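Local coordinates for ammonium transporter (Kuenenia stuttgartiensis, PDB 6EU6), which probably senses ammonium at the membrane as the transporter-like sensor of a histidine kinase, at residues A[116-121]-A[393-398]; A[181-186]-A[314-319]; A[377-382]-A[386-391]. All coordinates share one frame; numbering follows the deposited sequence.

Contact 1 of 3, residues A[116-121]-A[393-398]; sequences AERSGF and EEEKRG. With LMT (dodecyl-beta-D-maltoside), chain E.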
loop_
_atom_site.group_PDB
_atom_site.type_symbol
_atom_site.label_atom_id
_atom_site.label_comp_id
_atom_site.label_asym_id
_atom_site.label_seq_id
_atom_site.Cartn_x
_atom_site.Cartn_y
_atom_site.Cartn_z
ATOM N N ALA A 116 4.423 -21.361 12.654
ATOM C CA ALA A 116 4.135 -20.378 13.664
ATOM C C ALA A 116 3.631 -20.987 14.983
ATOM O O ALA A 116 2.996 -22.085 15.022
ATOM C CB ALA A 116 3.104 -19.385 13.152
ATOM N N GLU A 117 3.862 -20.231 16.064
ATOM C CA GLU A 117 3.241 -20.526 17.389
ATOM C C GLU A 117 3.989 -21.549 18.248
ATOM O O GLU A 117 3.827 -21.500 19.454
ATOM C CB GLU A 117 1.713 -20.904 17.321
ATOM C CG GLU A 117 0.920 -20.011 16.352
ATOM C CD GLU A 117 -0.412 -19.592 16.913
ATOM O OE1 GLU A 117 -0.596 -18.437 17.327
ATOM O OE2 GLU A 117 -1.291 -20.443 16.944
ATOM N N ARG A 118 4.851 -22.372 17.655
ATOM C CA ARG A 118 5.533 -23.400 18.448
ATOM C C ARG A 118 6.935 -23.738 18.000
ATOM O O ARG A 118 7.661 -24.405 18.722
ATOM C CB ARG A 118 4.671 -24.640 18.590
ATOM C CG ARG A 118 4.708 -25.621 17.397
ATOM C CD ARG A 118 4.034 -25.070 16.143
ATOM N NE ARG A 118 3.781 -26.120 15.148
ATOM C CZ ARG A 118 3.279 -25.963 13.936
ATOM N NH1 ARG A 118 2.867 -24.762 13.537
ATOM N NH2 ARG A 118 3.151 -26.988 13.124
ATOM N N SER A 119 7.347 -23.273 16.836
ATOM C CA SER A 119 8.710 -23.371 16.467
ATOM C C SER A 119 9.500 -22.285 17.162
ATOM O O SER A 119 8.950 -21.179 17.489
ATOM C CB SER A 119 8.870 -23.307 14.957
ATOM O OG SER A 119 8.529 -22.057 14.433
ATOM N N GLY A 120 10.800 -22.550 17.362
ATOM C CA GLY A 120 11.709 -21.530 17.864
ATOM C C GLY A 120 12.283 -20.692 16.771
ATOM O O GLY A 120 12.156 -21.015 15.551
ATOM N N PHE A 121 12.922 -19.597 17.182
ATOM C CA PHE A 121 13.544 -18.656 16.237
ATOM C C PHE A 121 14.566 -19.259 15.253
ATOM O O PHE A 121 14.526 -19.018 14.048
ATOM C CB PHE A 121 14.195 -17.550 17.003
ATOM C CG PHE A 121 14.565 -16.392 16.159
ATOM C CD1 PHE A 121 13.594 -15.661 15.509
ATOM C CD2 PHE A 121 15.891 -16.005 16.022
ATOM C CE1 PHE A 121 13.930 -14.553 14.724
ATOM C CE2 PHE A 121 16.236 -14.921 15.245
ATOM C CZ PHE A 121 15.243 -14.175 14.610
ATOM N N GLU A 393 5.746 -24.836 27.994
ATOM C CA GLU A 393 5.359 -23.745 28.901
ATOM C C GLU A 393 5.338 -22.431 28.080
ATOM O O GLU A 393 4.412 -21.646 28.095
ATOM C CB GLU A 393 6.340 -23.636 30.121
ATOM C CG GLU A 393 6.749 -24.959 30.789
ATOM C CD GLU A 393 7.998 -25.654 30.171
ATOM O OE1 GLU A 393 9.133 -25.092 30.222
ATOM O OE2 GLU A 393 7.842 -26.790 29.646
ATOM N N GLU A 394 6.403 -22.221 27.329
ATOM C CA GLU A 394 6.507 -21.110 26.418
ATOM C C GLU A 394 5.393 -21.082 25.354
ATOM O O GLU A 394 4.719 -20.053 25.059
ATOM C CB GLU A 394 7.884 -21.215 25.850
ATOM C CG GLU A 394 8.193 -20.208 24.848
ATOM C CD GLU A 394 9.666 -20.077 24.712
ATOM O OE1 GLU A 394 10.450 -21.030 25.168
ATOM O OE2 GLU A 394 9.943 -18.960 24.170
ATOM N N GLU A 395 5.088 -22.267 24.864
ATOM C CA GLU A 395 4.014 -22.387 23.930
ATOM C C GLU A 395 2.669 -21.973 24.508
ATOM O O GLU A 395 1.915 -21.273 23.856
ATOM C CB GLU A 395 4.058 -23.778 23.361
ATOM C CG GLU A 395 3.001 -24.015 22.332
ATOM C CD GLU A 395 3.081 -25.387 21.684
ATOM O OE1 GLU A 395 4.015 -26.194 21.972
ATOM O OE2 GLU A 395 2.166 -25.626 20.862
ATOM N N LYS A 396 2.383 -22.299 25.777
ATOM C CA LYS A 396 1.083 -21.924 26.398
ATOM C C LYS A 396 1.090 -20.470 26.800
ATOM O O LYS A 396 0.122 -19.795 26.608
ATOM C CB LYS A 396 0.805 -22.788 27.631
ATOM C CG LYS A 396 0.568 -24.246 27.290
ATOM C CD LYS A 396 0.789 -25.151 28.485
ATOM C CE LYS A 396 1.240 -26.524 28.039
ATOM N NZ LYS A 396 1.545 -27.364 29.225
ATOM N N ARG A 397 2.215 -19.970 27.297
ATOM C CA ARG A 397 2.294 -18.578 27.672
ATOM C C ARG A 397 2.249 -17.672 26.427
ATOM O O ARG A 397 1.724 -16.594 26.469
ATOM C CB ARG A 397 3.591 -18.334 28.415
ATOM C CG ARG A 397 3.440 -17.400 29.605
ATOM C CD ARG A 397 4.326 -17.862 30.755
ATOM N NE ARG A 397 5.704 -18.046 30.295
ATOM C CZ ARG A 397 6.513 -19.034 30.677
ATOM N NH1 ARG A 397 7.748 -19.116 30.177
ATOM N NH2 ARG A 397 6.097 -19.944 31.549
ATOM N N GLY A 398 2.848 -18.096 25.325
ATOM C CA GLY A 398 2.937 -17.230 24.175
ATOM C C GLY A 398 4.376 -16.912 23.873
ATOM O O GLY A 398 5.186 -16.733 24.785
HETATM C C1B LMT E . 13.512 -21.740 21.744
HETATM C C2B LMT E . 12.915 -21.675 23.188
HETATM C C3B LMT E . 13.819 -22.415 24.164
HETATM C C4B LMT E . 13.895 -23.822 23.646
HETATM C C5B LMT E . 14.551 -23.878 22.291
HETATM C C6B LMT E . 14.712 -25.353 21.884
HETATM O O1B LMT E . 14.773 -21.082 21.716
HETATM O O2B LMT E . 12.812 -20.330 23.674
HETATM O O3B LMT E . 13.333 -22.493 25.511
HETATM O "O4'" LMT E . 14.632 -24.636 24.567
HETATM O O5B LMT E . 13.765 -23.090 21.353
HETATM O O6B LMT E . 13.681 -26.246 22.439
HETATM C "C1'" LMT E . 16.770 -17.869 20.113
HETATM C "C2'" LMT E . 15.369 -17.722 20.570
HETATM C "C3'" LMT E . 14.959 -18.811 21.453
HETATM C "C4'" LMT E . 15.031 -20.084 20.739
HETATM C "C5'" LMT E . 16.436 -20.219 20.105
HETATM C "C6'" LMT E . 16.492 -21.449 19.224
HETATM O "O1'" LMT E . 17.120 -16.769 19.302
HETATM O "O2'" LMT E . 15.248 -16.571 21.358
HETATM O "O3'" LMT E . 13.617 -18.676 21.883
HETATM O "O5'" LMT E . 16.829 -19.072 19.367
HETATM O "O6'" LMT E . 15.394 -21.596 18.301
HETATM C C1 LMT E . 18.493 -16.846 18.833
HETATM C C2 LMT E . 18.884 -15.539 18.126
HETATM C C3 LMT E . 20.228 -15.603 17.408
HETATM C C4 LMT E . 20.604 -14.272 16.712
HETATM C C5 LMT E . 20.600 -14.352 15.180
HETATM C C6 LMT E . 21.747 -13.675 14.432
HETATM C C7 LMT E . 21.355 -13.464 12.955
HETATM C C8 LMT E . 22.338 -14.031 11.935
HETATM C C9 LMT E . 21.921 -13.825 10.454
HETATM C C10 LMT E . 23.087 -14.051 9.424
HETATM C C11 LMT E . 22.773 -14.784 8.075
HETATM C C12 LMT E . 22.845 -13.974 6.764
HETATM O O HOH W 1 1.753 -20.916 21.205
#
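Glu-395 reaches out from the short helix 392-397 and lays its carboxylate alongside the root of Arg-118. The touching atoms are Glu-395 OE2 and Arg-118 CB, 3.5 Å apart. This is a carboxylate against a methylene, not a salt bridge. The two charged ends part company: Arg-118 NE stays 6.0 Å from Glu-395 OE2. Glu-395 is fully extended, with CG anti to the backbone N (chi1 -178°), and this carries the carboxylate straight across to the loop. Arg-118 instead bends at chi2 (-69°) and leads its guanidinium away from the helix. There NH1 turns back on its own loop and donates to Ala-116 O at 3.1 Å. The acceptor lies in the guanidinium plane, at its edge, and the N-H...O angle is 166°. NE and NH2 are taken by Gly-186 O and Asp-317 O, so three backbone carbonyls fix the rotation of the guanidinium. The carboxylate of Glu-395 is also occupied, by Arg-389 and by the backbone N of Ile-189.

No direct hydrogen bond joins the two segments. A water fills that role, donating to Glu-117 O at 2.8 Å and to Glu-395 O at 2.7 Å. The maltoside head of LMT donates from O2B to Glu-394 OE1, 2.9 Å away.

The contact belongs to the ammonium transporter family domain. It ties the loop between helices 93-114 and 121-144 to the C-terminal helix 392-397. Helix 167-185 touches Arg-118 through Val-185, and helix 40-67 packs on Ala-116 and Phe-121.

Contact 2 of 3, residues A[181-186]-A[314-319]; sequences AAIMVG and LKIDDP. With ZDM (nonyl 4-O-alpha-D-glucopyranosyl-beta-D-glucopyranoside), chain D.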
loop_
_atom_site.group_PDB
_atom_site.type_symbol
_atom_site.label_atom_id
_atom_site.label_comp_id
_atom_site.label_asym_id
_atom_site.label_seq_id
_atom_site.Cartn_x
_atom_site.Cartn_y
_atom_site.Cartn_z
ATOM N N ALA A 181 8.884 -28.567 7.248
ATOM C CA ALA A 181 9.111 -27.896 8.526
ATOM C C ALA A 181 7.929 -28.132 9.531
ATOM O O ALA A 181 8.164 -28.423 10.725
ATOM C CB ALA A 181 9.369 -26.406 8.290
ATOM N N ALA A 182 6.670 -28.072 9.059
ATOM C CA ALA A 182 5.560 -28.271 9.936
ATOM C C ALA A 182 5.566 -29.713 10.532
ATOM O O ALA A 182 5.147 -29.951 11.675
ATOM C CB ALA A 182 4.247 -28.037 9.217
ATOM N N ILE A 183 5.980 -30.646 9.719
ATOM C CA ILE A 183 6.062 -32.049 10.132
ATOM C C ILE A 183 7.127 -32.244 11.193
ATOM O O ILE A 183 6.878 -32.815 12.218
ATOM C CB ILE A 183 6.359 -32.992 8.944
ATOM C CG1 ILE A 183 5.082 -33.184 8.152
ATOM C CG2 ILE A 183 6.738 -34.410 9.420
ATOM C CD1 ILE A 183 5.297 -33.861 6.804
ATOM N N MET A 184 8.317 -31.754 10.944
ATOM C CA MET A 184 9.404 -31.911 11.865
ATOM C C MET A 184 9.195 -31.120 13.134
ATOM O O MET A 184 9.650 -31.548 14.187
ATOM C CB MET A 184 10.692 -31.531 11.133
ATOM C CG MET A 184 11.023 -32.490 9.988
ATOM S SD MET A 184 11.225 -34.186 10.679
ATOM C CE MET A 184 12.551 -33.822 11.788
ATOM N N VAL A 185 8.529 -29.963 13.092
ATOM C CA VAL A 185 8.238 -29.220 14.341
ATOM C C VAL A 185 7.125 -29.934 15.185
ATOM O O VAL A 185 7.133 -29.948 16.420
ATOM C CB VAL A 185 7.824 -27.774 13.988
ATOM C CG1 VAL A 185 7.219 -27.075 15.181
ATOM C CG2 VAL A 185 8.998 -27.001 13.426
ATOM N N GLY A 186 6.142 -30.458 14.488
ATOM C CA GLY A 186 5.031 -31.136 15.086
ATOM C C GLY A 186 3.891 -30.180 15.317
ATOM O O GLY A 186 4.055 -28.963 15.222
ATOM N N LEU A 314 -3.977 -35.931 7.352
ATOM C CA LEU A 314 -2.520 -36.069 7.507
ATOM C C LEU A 314 -2.074 -35.661 8.892
ATOM O O LEU A 314 -0.980 -35.999 9.357
ATOM C CB LEU A 314 -1.790 -35.261 6.423
ATOM C CG LEU A 314 -2.100 -35.618 5.002
ATOM C CD1 LEU A 314 -1.275 -34.725 4.115
ATOM C CD2 LEU A 314 -1.658 -37.036 4.800
ATOM N N LYS A 315 -2.896 -34.887 9.577
ATOM C CA LYS A 315 -2.553 -34.333 10.884
ATOM C C LYS A 315 -1.272 -33.514 10.899
ATOM O O LYS A 315 -0.396 -33.618 11.828
ATOM C CB LYS A 315 -2.619 -35.427 11.952
ATOM C CG LYS A 315 -4.088 -35.799 12.187
ATOM C CD LYS A 315 -4.428 -36.085 13.612
ATOM C CE LYS A 315 -5.921 -36.115 13.865
ATOM N NZ LYS A 315 -6.723 -36.764 12.812
ATOM N N ILE A 316 -1.129 -32.734 9.824
ATOM C CA ILE A 316 -0.087 -31.681 9.791
ATOM C C ILE A 316 -0.731 -30.382 10.222
ATOM O O ILE A 316 -1.794 -29.995 9.678
ATOM C CB ILE A 316 0.573 -31.555 8.428
ATOM C CG1 ILE A 316 1.173 -32.914 8.062
ATOM C CG2 ILE A 316 1.659 -30.453 8.429
ATOM C CD1 ILE A 316 1.579 -33.034 6.615
ATOM N N ASP A 317 -0.171 -29.773 11.259
ATOM C CA ASP A 317 -0.759 -28.545 11.798
ATOM C C ASP A 317 -0.129 -27.294 11.120
ATOM O O ASP A 317 1.046 -26.934 11.377
ATOM C CB ASP A 317 -0.599 -28.482 13.297
ATOM C CG ASP A 317 -1.339 -27.272 13.931
ATOM O OD1 ASP A 317 -2.252 -26.643 13.354
ATOM O OD2 ASP A 317 -1.000 -26.952 15.058
ATOM N N ASP A 318 -0.956 -26.618 10.316
ATOM C CA ASP A 318 -0.510 -25.483 9.434
ATOM C C ASP A 318 -1.400 -24.293 9.753
ATOM O O ASP A 318 -2.553 -24.202 9.274
ATOM C CB ASP A 318 -0.706 -25.923 8.029
ATOM C CG ASP A 318 -0.299 -24.877 6.995
ATOM O OD1 ASP A 318 0.021 -23.680 7.328
ATOM O OD2 ASP A 318 -0.399 -25.318 5.822
ATOM N N PRO A 319 -0.950 -23.466 10.678
ATOM C CA PRO A 319 -1.832 -22.417 11.232
ATOM C C PRO A 319 -2.403 -21.441 10.186
ATOM O O PRO A 319 -3.435 -20.888 10.421
ATOM C CB PRO A 319 -0.884 -21.667 12.179
ATOM C CG PRO A 319 0.128 -22.719 12.587
ATOM C CD PRO A 319 0.393 -23.463 11.325
HETATM C C1 ZDM D . 1.034 -38.561 11.127
HETATM O O1 ZDM D . -0.659 -36.957 16.487
HETATM C C2 ZDM D . 0.102 -38.690 12.352
HETATM O O2 ZDM D . -4.299 -37.287 17.169
HETATM C C3 ZDM D . 0.211 -37.677 13.531
HETATM O O3 ZDM D . -1.325 -40.432 15.151
HETATM C C4 ZDM D . 1.221 -36.554 13.248
HETATM O O4 ZDM D . -3.891 -39.527 15.760
HETATM C C5 ZDM D . -1.421 -39.365 16.106
HETATM O O5 ZDM D . 2.351 -37.126 12.618
HETATM C C6 ZDM D . 2.283 -37.641 11.294
HETATM O O6 ZDM D . -0.901 -34.741 18.130
HETATM C C7 ZDM D . -2.766 -38.663 15.961
HETATM O O7 ZDM D . 0.524 -38.332 14.781
HETATM C C8 ZDM D . -2.943 -37.764 17.163
HETATM C C9 ZDM D . -1.930 -36.611 17.049
HETATM C C10 ZDM D . -0.477 -38.221 15.793
HETATM C C11 ZDM D . -1.585 -35.976 18.391
HETATM O O16 ZDM D . 2.630 -36.519 10.445
HETATM C C18 ZDM D . 2.317 -36.378 9.058
HETATM C C19 ZDM D . 2.878 -37.480 8.185
HETATM C C22 ZDM D . 3.415 -36.966 6.859
HETATM C C25 ZDM D . 2.598 -37.423 5.668
HETATM C C28 ZDM D . 2.984 -36.728 4.354
HETATM C C31 ZDM D . 4.071 -37.458 3.584
HETATM C C34 ZDM D . 4.017 -37.176 2.100
HETATM O O49 ZDM D . 0.199 -38.370 9.968
HETATM O O55 ZDM D . 0.339 -40.006 12.819
HETATM C C57 ZDM D . 1.733 -35.876 14.528
HETATM O O61 ZDM D . 0.639 -35.217 15.168
HETATM O O HOH W 2 2.446 -30.196 12.463
#
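Ile-316 packs against Ala-182 and Ile-183 where the end of helix 167-185 meets the loop between helices 289-312 and 322-340, in the helical ammonium transporter fold. The apolar contacts come first. Ile-316 splits its two branches: CG2 meets Ala-182 CB at 3.6 Å, while CD1 meets Ile-183 CD1 at 3.8 Å. The two isoleucine side chains meet at a slant. In Ile-316, CG1 lies anti to the carbonyl carbon (chi1 -58°), which sends this branch to Ile-183 and leaves CG2 for the alanine. With an alanine here both branches of Ile-316 go, and Ala-182 CB and Ile-183 CD1 would probably lose their apolar neighbour, opening a gap beside the detergent.

That detergent is ZDM. Its alkyl chain touches Ile-183 CD1 through C22 at 3.6 Å, and Ile-316 CG1 lies against its C18. Both isoleucines thus line the detergent pocket. Among the polar contacts, ZDM O49 donates to Leu-314 O at 2.7 Å. Asp-317 turns its carboxylate to Arg-188 in a salt bridge. Between the segments the polar link is a water, which donates to Ala-182 O at 2.8 Å and accepts from Asp-317 N at 2.9 Å.

Contact 3 of 3, residues A[377-382]-A[386-391]; sequences LFFLCL and KRLRVT. With LMT (dodecyl-beta-D-maltoside), chain E.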
loop_
_atom_site.group_PDB
_atom_site.type_symbol
_atom_site.label_atom_id
_atom_site.label_comp_id
_atom_site.label_asym_id
_atom_site.label_seq_id
_atom_site.Cartn_x
_atom_site.Cartn_y
_atom_site.Cartn_z
ATOM N N LEU A 377 15.423 -33.469 5.216
ATOM C CA LEU A 377 16.804 -33.671 5.589
ATOM C C LEU A 377 17.350 -32.495 6.387
ATOM O O LEU A 377 18.051 -32.637 7.396
ATOM C CB LEU A 377 17.645 -33.937 4.321
ATOM C CG LEU A 377 17.336 -35.358 3.792
ATOM C CD1 LEU A 377 17.906 -35.703 2.414
ATOM C CD2 LEU A 377 17.839 -36.374 4.810
ATOM N N PHE A 378 16.992 -31.311 5.942
ATOM C CA PHE A 378 17.509 -30.093 6.596
ATOM C C PHE A 378 17.009 -30.002 7.992
ATOM O O PHE A 378 17.819 -29.799 8.905
ATOM C CB PHE A 378 17.166 -28.833 5.801
ATOM C CG PHE A 378 17.564 -27.584 6.490
ATOM C CD1 PHE A 378 18.864 -27.122 6.411
ATOM C CD2 PHE A 378 16.647 -26.908 7.274
ATOM C CE1 PHE A 378 19.280 -25.987 7.135
ATOM C CE2 PHE A 378 17.025 -25.743 7.935
ATOM C CZ PHE A 378 18.362 -25.296 7.883
ATOM N N PHE A 379 15.701 -30.199 8.195
ATOM C CA PHE A 379 15.191 -30.112 9.556
ATOM C C PHE A 379 15.562 -31.323 10.434
ATOM O O PHE A 379 15.631 -31.156 11.644
ATOM C CB PHE A 379 13.694 -29.828 9.614
ATOM C CG PHE A 379 13.387 -28.425 9.168
ATOM C CD1 PHE A 379 13.674 -27.344 10.018
ATOM C CD2 PHE A 379 12.853 -28.172 7.944
ATOM C CE1 PHE A 379 13.482 -26.031 9.613
ATOM C CE2 PHE A 379 12.639 -26.848 7.520
ATOM C CZ PHE A 379 12.930 -25.783 8.373
ATOM N N LEU A 380 15.822 -32.474 9.822
ATOM C CA LEU A 380 16.350 -33.619 10.563
ATOM C C LEU A 380 17.724 -33.291 11.057
ATOM O O LEU A 380 18.010 -33.504 12.215
ATOM C CB LEU A 380 16.421 -34.884 9.705
ATOM C CG LEU A 380 15.090 -35.614 9.563
ATOM C CD1 LEU A 380 15.187 -36.568 8.387
ATOM C CD2 LEU A 380 14.592 -36.358 10.833
ATOM N N CYS A 381 18.577 -32.747 10.199
ATOM C CA CYS A 381 19.936 -32.405 10.612
ATOM C C CYS A 381 19.933 -31.289 11.585
ATOM O O CYS A 381 20.646 -31.364 12.568
ATOM C CB CYS A 381 20.854 -32.050 9.459
ATOM S SG CYS A 381 20.981 -33.432 8.316
ATOM N N LEU A 382 19.113 -30.257 11.372
ATOM C CA LEU A 382 19.030 -29.197 12.395
ATOM C C LEU A 382 18.581 -29.716 13.783
ATOM O O LEU A 382 19.039 -29.256 14.815
ATOM C CB LEU A 382 18.109 -28.058 11.911
ATOM C CG LEU A 382 17.989 -26.816 12.768
ATOM C CD1 LEU A 382 19.366 -26.170 12.918
ATOM C CD2 LEU A 382 17.008 -25.772 12.205
ATOM N N LYS A 386 19.796 -28.503 17.460
ATOM C CA LYS A 386 18.970 -27.487 18.112
ATOM C C LYS A 386 17.541 -27.956 17.999
ATOM O O LYS A 386 17.080 -28.232 16.871
ATOM C CB LYS A 386 19.136 -26.121 17.474
ATOM C CG LYS A 386 18.481 -24.979 18.260
ATOM C CD LYS A 386 19.445 -24.355 19.271
ATOM C CE LYS A 386 18.855 -24.206 20.672
ATOM N NZ LYS A 386 18.590 -25.506 21.376
ATOM N N ARG A 387 16.866 -28.086 19.140
ATOM C CA ARG A 387 15.453 -28.457 19.168
ATOM C C ARG A 387 14.612 -27.424 18.332
ATOM O O ARG A 387 14.884 -26.230 18.302
ATOM C CB ARG A 387 14.908 -28.640 20.591
ATOM C CG ARG A 387 15.039 -30.072 21.156
ATOM C CD ARG A 387 14.514 -31.227 20.274
ATOM N NE ARG A 387 13.041 -31.248 20.097
ATOM C CZ ARG A 387 12.359 -30.981 18.966
ATOM N NH1 ARG A 387 12.954 -30.695 17.850
ATOM N NH2 ARG A 387 11.055 -31.043 18.945
ATOM N N LEU A 388 13.638 -27.957 17.619
ATOM C CA LEU A 388 12.900 -27.205 16.624
ATOM C C LEU A 388 11.776 -26.467 17.295
ATOM O O LEU A 388 11.335 -25.430 16.741
ATOM C CB LEU A 388 12.353 -28.130 15.501
ATOM C CG LEU A 388 13.369 -28.934 14.719
ATOM C CD1 LEU A 388 12.698 -29.766 13.653
ATOM C CD2 LEU A 388 14.510 -28.055 14.176
ATOM N N ARG A 389 11.231 -27.039 18.383
ATOM C CA ARG A 389 10.143 -26.384 19.091
ATOM C C ARG A 389 10.570 -25.645 20.323
ATOM O O ARG A 389 11.600 -25.937 20.924
ATOM C CB ARG A 389 9.093 -27.302 19.606
ATOM C CG ARG A 389 8.655 -28.379 18.767
ATOM C CD ARG A 389 7.767 -29.280 19.591
ATOM N NE ARG A 389 6.498 -28.692 20.031
ATOM C CZ ARG A 389 5.303 -28.858 19.465
ATOM N NH1 ARG A 389 5.130 -29.529 18.320
ATOM N NH2 ARG A 389 4.254 -28.337 20.044
ATOM N N VAL A 390 9.721 -24.725 20.743
ATOM C CA VAL A 390 9.849 -24.119 22.057
ATOM C C VAL A 390 9.269 -25.086 23.112
ATOM O O VAL A 390 8.583 -26.070 22.781
ATOM C CB VAL A 390 9.177 -22.726 22.151
ATOM C CG1 VAL A 390 9.674 -21.813 21.076
ATOM C CG2 VAL A 390 7.623 -22.808 22.122
ATOM N N THR A 391 9.519 -24.804 24.393
ATOM C CA THR A 391 9.002 -25.682 25.464
ATOM C C THR A 391 7.496 -25.520 25.549
ATOM O O THR A 391 6.930 -24.489 25.143
ATOM C CB THR A 391 9.640 -25.385 26.836
ATOM O OG1 THR A 391 9.244 -24.071 27.281
ATOM C CG2 THR A 391 11.168 -25.428 26.716
HETATM C C1B LMT E . 13.512 -21.740 21.744
HETATM C C2B LMT E . 12.915 -21.675 23.188
HETATM C C3B LMT E . 13.819 -22.415 24.164
HETATM C C4B LMT E . 13.895 -23.822 23.646
HETATM C C5B LMT E . 14.551 -23.878 22.291
HETATM C C6B LMT E . 14.712 -25.353 21.884
HETATM O O1B LMT E . 14.773 -21.082 21.716
HETATM O O2B LMT E . 12.812 -20.330 23.674
HETATM O O3B LMT E . 13.333 -22.493 25.511
HETATM O "O4'" LMT E . 14.632 -24.636 24.567
HETATM O O5B LMT E . 13.765 -23.090 21.353
HETATM O O6B LMT E . 13.681 -26.246 22.439
HETATM C "C1'" LMT E . 16.770 -17.869 20.113
HETATM C "C2'" LMT E . 15.369 -17.722 20.570
HETATM C "C3'" LMT E . 14.959 -18.811 21.453
HETATM C "C4'" LMT E . 15.031 -20.084 20.739
HETATM C "C5'" LMT E . 16.436 -20.219 20.105
HETATM C "C6'" LMT E . 16.492 -21.449 19.224
HETATM O "O1'" LMT E . 17.120 -16.769 19.302
HETATM O "O2'" LMT E . 15.248 -16.571 21.358
HETATM O "O3'" LMT E . 13.617 -18.676 21.883
HETATM O "O5'" LMT E . 16.829 -19.072 19.367
HETATM O "O6'" LMT E . 15.394 -21.596 18.301
HETATM C C1 LMT E . 18.493 -16.846 18.833
HETATM C C2 LMT E . 18.884 -15.539 18.126
HETATM C C3 LMT E . 20.228 -15.603 17.408
HETATM C C4 LMT E . 20.604 -14.272 16.712
HETATM C C5 LMT E . 20.600 -14.352 15.180
HETATM C C6 LMT E . 21.747 -13.675 14.432
HETATM C C7 LMT E . 21.355 -13.464 12.955
HETATM C C8 LMT E . 22.338 -14.031 11.935
HETATM C C9 LMT E . 21.921 -13.825 10.454
HETATM C C10 LMT E . 23.087 -14.051 9.424
HETATM C C11 LMT E . 22.773 -14.784 8.075
HETATM C C12 LMT E . 22.845 -13.974 6.764
#
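The C-terminal end of helix 353-385 and the loop that leaves it meet through Leu-382, Phe-379 and Leu-388. Leu-388 turns back toward the helix and spreads its two methyls over it. CD2 meets Leu-382 CD2 at 3.9 Å, the two leucines set at an angle across each other. CD1 sits 3.8 Å from Phe-379 O and 4.2 Å from Phe-379 CB. CG of Leu-388 is anti to its carbonyl carbon (chi1 -59°), and this points the fork at the helix. Leu-388 CD2 lies near the plane of the Phe-379 ring, at its edge. One face of that ring is covered by Phe-378 CD2, 3.8 Å above its centre.

In the ammonium transporter fold, this is where the last long helix gives way to the C-terminal region. The backbone keeps one more helical bond there: Lys-386 N donates to Leu-382 O at 2.9 Å, nearly in line with the C=O though bent at the hydrogen (143°). Met-184 of helix 167-185 packs on both Phe-379 and Leu-388. Farther along the loop, Arg-389 sends NH1 to the carbonyl O of Pro-187, and its own carbonyl O accepts from LMT O6B at 2.6 Å. Lys-386 bends repeatedly and rests its CE against LMT C6' at 3.9 Å.

The three contacts lie on the same side of the chain's centre, with their own centres about 13 to 14 Å apart. Along the chain, contact 1 opens first at 116-121 and closes last at 393-398. Contact 2 and then contact 3 come between, one after the other. Arg-118 and Arg-389 bridge the three contacts, the latter probably also through Val-185 O. Backbone bonds also run between loops 116-121 and 386-391. One LMT molecule lies against both contact 1 and contact 3. The end of helix 167-185 and the loop after helix 353-385 are thereby tied to the C-terminal helix 392-397, at one end of the helical bundle.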